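Beta-glucanase (Bacteroides thetaiotaomicron, PDB 6EUG) is probably a glycoside hydrolase of arabinogalactan breakdown, represented here by its GH43 domain, a five-bladed beta-propeller holding glucoimidazole in its central pocket. Local coordinates at residues A[61-75]-A[103-115]. Numbering follows the deposited sequence.
Sequences GEHRPASGFVTEKGI and IEKGCIMERPKVI. With GIM (glucoimidazole), chain B.
Glu62 reaches across to the backbone of strand 108-115, where OE1 takes the amide of Arg111 N on its anti lone pair (2.9 Å, N-H...O 156°). Its other oxygen, OE2, is gripped side-on by Arg64, whose NE (2.8 Å) and NH1 both approach from one face of the carboxylate. The bend at chi2 (-71°) carries the Arg64 guanidinium back to Glu62 and within 3.4 Å, from NH1, of Glu110 OE2, a weak bond with the Arg64 guanidinium and Glu110 carboxylate planes 37° apart. Alongside, the packing is tight and apolar: Ile75 and Pro112 run past one another head to tail, Ile75 CD1 lying 3.8 Å from Pro112 CG, while Met109 SD rests on the CA of Gly74. Strand 108-115, the innermost of its propeller blade, packs against the ends of strands 56-62 and 74-80 and the loop between them, all in the preceding blade, and waters fill in between the backbones, one linking Gly74 O to Met109 O.

The outer end is looser. The Val70 side chain lies nearly perpendicular to that of Ile108, and the exposed pair Glu72 and Lys105 forms a salt bridge, NZ also bonding to Glu72 O.

Glucoimidazole O4 donates to Glu110 OE1 (2.6 Å), and Arg111 NH2 donates to its O2. With Tyr136 also bonded to Glu110 OE2, the Glu62-Arg64 pair probably acts as a second shell, fixing the backbone at Arg111 and, more weakly, the Glu110 carboxylate.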
# COMPACT_ATOMS: atom_id res chain seq x y z
N GLY A 61 10.99 3.08 1.91
CA GLY A 61 10.66 1.67 1.67
C GLY A 61 11.23 0.75 2.75
O GLY A 61 11.96 1.19 3.67
N GLU A 62 10.91 -0.54 2.62
CA GLU A 62 11.38 -1.61 3.53
C GLU A 62 12.88 -1.83 3.35
O GLU A 62 13.37 -1.95 2.19
CB GLU A 62 10.68 -2.91 3.19
CG GLU A 62 9.17 -2.87 3.23
CD GLU A 62 8.50 -3.91 2.34
OE1 GLU A 62 7.25 -3.91 2.29
OE2 GLU A 62 9.21 -4.76 1.72
N HIS A 63 13.63 -1.83 4.46
CA HIS A 63 15.00 -2.33 4.45
C HIS A 63 14.93 -3.87 4.60
O HIS A 63 14.51 -4.37 5.64
CB HIS A 63 15.81 -1.67 5.58
CG HIS A 63 17.24 -2.07 5.62
ND1 HIS A 63 17.64 -3.36 5.93
CD2 HIS A 63 18.37 -1.33 5.49
CE1 HIS A 63 18.96 -3.39 5.96
NE2 HIS A 63 19.43 -2.19 5.67
N ARG A 64 15.26 -4.59 3.53
CA ARG A 64 15.18 -6.03 3.52
C ARG A 64 16.55 -6.66 3.72
O ARG A 64 17.55 -6.13 3.23
CB ARG A 64 14.55 -6.57 2.22
CG ARG A 64 13.05 -6.30 2.04
CD ARG A 64 12.18 -7.11 2.98
NE ARG A 64 10.76 -6.92 2.68
CZ ARG A 64 9.78 -7.75 3.04
NH1 ARG A 64 8.53 -7.47 2.70
NH2 ARG A 64 10.04 -8.87 3.71
N PRO A 65 16.59 -7.86 4.33
CA PRO A 65 17.80 -8.63 4.52
C PRO A 65 18.21 -9.45 3.26
O PRO A 65 17.36 -9.73 2.39
CB PRO A 65 17.42 -9.54 5.70
CG PRO A 65 16.00 -9.83 5.51
CD PRO A 65 15.43 -8.51 5.00
N ALA A 66 19.48 -9.84 3.18
CA ALA A 66 20.01 -10.68 2.10
C ALA A 66 19.62 -12.14 2.28
O ALA A 66 19.57 -12.87 1.29
CB ALA A 66 21.53 -10.57 2.00
N SER A 67 19.30 -12.53 3.51
CA SER A 67 18.83 -13.89 3.83
C SER A 67 17.71 -13.77 4.89
O SER A 67 17.84 -12.93 5.79
CB SER A 67 20.03 -14.72 4.35
OG SER A 67 19.60 -16.00 4.76
N GLY A 68 16.63 -14.55 4.77
CA GLY A 68 15.42 -14.41 5.60
C GLY A 68 14.52 -13.31 4.99
O GLY A 68 14.78 -12.85 3.87
N PHE A 69 13.53 -12.86 5.76
CA PHE A 69 12.55 -11.85 5.28
C PHE A 69 12.19 -10.70 6.21
O PHE A 69 11.79 -9.63 5.73
CB PHE A 69 11.25 -12.54 4.78
CG PHE A 69 10.48 -13.29 5.85
CD1 PHE A 69 10.83 -14.58 6.21
CD2 PHE A 69 9.36 -12.72 6.44
CE1 PHE A 69 10.12 -15.26 7.19
CE2 PHE A 69 8.63 -13.40 7.40
CZ PHE A 69 9.02 -14.66 7.79
N VAL A 70 12.28 -10.90 7.51
CA VAL A 70 11.94 -9.82 8.46
C VAL A 70 13.07 -8.77 8.54
O VAL A 70 14.23 -9.13 8.61
CB VAL A 70 11.63 -10.39 9.88
CG1 VAL A 70 11.31 -9.27 10.87
CG2 VAL A 70 10.49 -11.40 9.81
N THR A 71 12.72 -7.48 8.49
CA THR A 71 13.73 -6.43 8.57
C THR A 71 14.57 -6.56 9.84
O THR A 71 14.05 -6.88 10.95
CB THR A 71 13.12 -5.00 8.46
OG1 THR A 71 14.17 -4.02 8.28
CG2 THR A 71 12.29 -4.63 9.69
N GLU A 72 15.86 -6.25 9.67
CA GLU A 72 16.78 -6.02 10.77
C GLU A 72 16.81 -4.55 11.28
O GLU A 72 17.42 -4.26 12.34
CB GLU A 72 18.20 -6.46 10.38
CG GLU A 72 18.41 -7.96 10.21
CD GLU A 72 18.72 -8.72 11.49
OE1 GLU A 72 18.48 -9.95 11.52
OE2 GLU A 72 19.21 -8.13 12.47
N LYS A 73 16.21 -3.62 10.50
CA LYS A 73 16.44 -2.19 10.69
C LYS A 73 15.22 -1.28 10.74
O LYS A 73 15.20 -0.36 11.56
CB LYS A 73 17.38 -1.65 9.59
CG LYS A 73 18.74 -2.33 9.53
CD LYS A 73 19.66 -1.97 10.69
CE LYS A 73 20.90 -2.87 10.66
NZ LYS A 73 21.77 -2.52 11.82
N GLY A 74 14.21 -1.55 9.89
CA GLY A 74 13.02 -0.66 9.76
C GLY A 74 12.80 -0.11 8.36
O GLY A 74 12.91 -0.87 7.35
N ILE A 75 12.42 1.17 8.30
CA ILE A 75 12.04 1.85 7.06
C ILE A 75 13.17 2.78 6.61
O ILE A 75 13.56 3.71 7.35
CB ILE A 75 10.73 2.65 7.27
CG1 ILE A 75 9.56 1.75 7.75
CG2 ILE A 75 10.38 3.46 6.01
CD1 ILE A 75 9.29 0.50 6.90
N ILE A 103 6.94 -1.78 18.01
CA ILE A 103 7.94 -1.88 16.91
C ILE A 103 9.33 -2.39 17.33
O ILE A 103 10.36 -2.07 16.70
CB ILE A 103 8.03 -0.61 16.04
CG1 ILE A 103 8.42 0.64 16.83
CG2 ILE A 103 6.69 -0.38 15.32
CD1 ILE A 103 8.92 1.77 15.94
N GLU A 104 9.36 -3.20 18.38
CA GLU A 104 10.61 -3.82 18.83
C GLU A 104 11.25 -4.66 17.72
O GLU A 104 10.53 -5.27 16.88
CB GLU A 104 10.40 -4.65 20.10
CG GLU A 104 9.61 -5.92 19.97
CD GLU A 104 9.45 -6.60 21.32
OE1 GLU A 104 8.28 -6.93 21.63
OE2 GLU A 104 10.49 -6.74 22.06
N LYS A 105 12.58 -4.69 17.71
CA LYS A 105 13.31 -5.52 16.73
C LYS A 105 12.77 -6.95 16.76
O LYS A 105 12.58 -7.55 17.84
CB LYS A 105 14.83 -5.52 17.00
CG LYS A 105 15.66 -6.02 15.82
CD LYS A 105 17.11 -6.21 16.18
CE LYS A 105 17.78 -7.24 15.27
NZ LYS A 105 18.51 -6.51 14.24
N GLY A 106 12.52 -7.48 15.56
CA GLY A 106 11.81 -8.75 15.37
C GLY A 106 10.41 -8.58 14.82
O GLY A 106 9.84 -9.54 14.29
N CYS A 107 9.83 -7.37 14.94
CA CYS A 107 8.53 -7.07 14.29
C CYS A 107 8.65 -6.99 12.75
O CYS A 107 9.73 -6.77 12.18
CB CYS A 107 7.93 -5.78 14.87
SG CYS A 107 8.68 -4.27 14.22
N ILE A 108 7.52 -7.18 12.05
CA ILE A 108 7.46 -7.00 10.59
C ILE A 108 6.94 -5.58 10.29
O ILE A 108 5.93 -5.17 10.86
CB ILE A 108 6.53 -8.06 9.96
CG1 ILE A 108 7.18 -9.46 10.04
CG2 ILE A 108 6.10 -7.74 8.54
CD1 ILE A 108 6.19 -10.58 9.77
N MET A 109 7.65 -4.86 9.42
CA MET A 109 7.29 -3.53 8.98
C MET A 109 7.29 -3.54 7.45
O MET A 109 8.36 -3.70 6.84
CB MET A 109 8.33 -2.54 9.51
CG MET A 109 8.35 -2.41 11.03
SD MET A 109 9.72 -1.36 11.49
CE MET A 109 9.00 -0.19 12.63
N GLU A 110 6.10 -3.39 6.85
CA GLU A 110 5.90 -3.45 5.38
C GLU A 110 5.10 -2.29 4.78
O GLU A 110 4.28 -1.65 5.46
CB GLU A 110 5.25 -4.78 4.96
CG GLU A 110 6.15 -5.98 5.21
CD GLU A 110 5.55 -7.34 4.86
OE1 GLU A 110 4.37 -7.42 4.43
OE2 GLU A 110 6.28 -8.36 5.05
N ARG A 111 5.41 -2.02 3.52
CA ARG A 111 4.64 -1.12 2.68
C ARG A 111 4.43 0.27 3.27
O ARG A 111 3.34 0.82 3.23
CB ARG A 111 3.34 -1.80 2.21
CG ARG A 111 3.57 -2.99 1.29
CD ARG A 111 2.31 -3.56 0.62
NE ARG A 111 2.66 -4.75 -0.17
CZ ARG A 111 3.20 -4.74 -1.39
NH1 ARG A 111 3.36 -3.62 -2.07
NH2 ARG A 111 3.53 -5.89 -2.00
N PRO A 112 5.53 0.91 3.75
CA PRO A 112 5.38 2.25 4.28
C PRO A 112 4.94 3.29 3.26
O PRO A 112 5.32 3.20 2.08
CB PRO A 112 6.80 2.59 4.75
CG PRO A 112 7.67 1.86 3.74
CD PRO A 112 6.95 0.55 3.55
N LYS A 113 4.21 4.29 3.72
CA LYS A 113 3.83 5.46 2.91
C LYS A 113 3.89 6.70 3.78
O LYS A 113 3.57 6.66 4.96
CB LYS A 113 2.41 5.32 2.32
CG LYS A 113 2.17 3.99 1.56
CD LYS A 113 2.90 3.99 0.22
CE LYS A 113 2.80 2.64 -0.47
NZ LYS A 113 3.56 1.55 0.26
N VAL A 114 4.30 7.81 3.17
CA VAL A 114 4.38 9.12 3.85
C VAL A 114 3.57 10.16 3.09
O VAL A 114 3.71 10.27 1.85
CB VAL A 114 5.86 9.60 4.02
CG1 VAL A 114 5.95 10.91 4.76
CG2 VAL A 114 6.69 8.55 4.76
N ILE A 115 2.80 10.94 3.86
CA ILE A 115 2.03 12.09 3.37
C ILE A 115 2.31 13.35 4.21
O ILE A 115 2.58 13.28 5.41
CB ILE A 115 0.52 11.79 3.31
CG1 ILE A 115 -0.04 11.40 4.69
CG2 ILE A 115 0.22 10.75 2.25
CD1 ILE A 115 -1.50 10.98 4.72
C1 GIM B . 2.33 -10.39 0.17
C2 GIM B . 2.41 -8.92 0.30
N10 GIM B . 3.23 -11.28 0.63
C3 GIM B . 3.84 -8.51 0.70
C4 GIM B . 4.35 -9.46 1.82
C5 GIM B . 4.51 -10.90 1.28
C6 GIM B . 4.91 -11.90 2.36
C7 GIM B . 1.56 -12.39 -0.31
C8 GIM B . 2.77 -12.52 0.32
N1 GIM B . 1.30 -11.07 -0.40
O3 GIM B . 3.87 -7.16 1.19
O2 GIM B . 1.84 -8.32 -0.89
O4 GIM B . 3.51 -9.47 3.00
O6 GIM B . 3.84 -12.09 3.29
O HOH W 1 8.72 -8.61 6.44
O HOH W 2 12.28 -6.20 13.06
O HOH W 3 9.83 -6.44 7.83
O HOH W 4 11.08 -3.10 6.59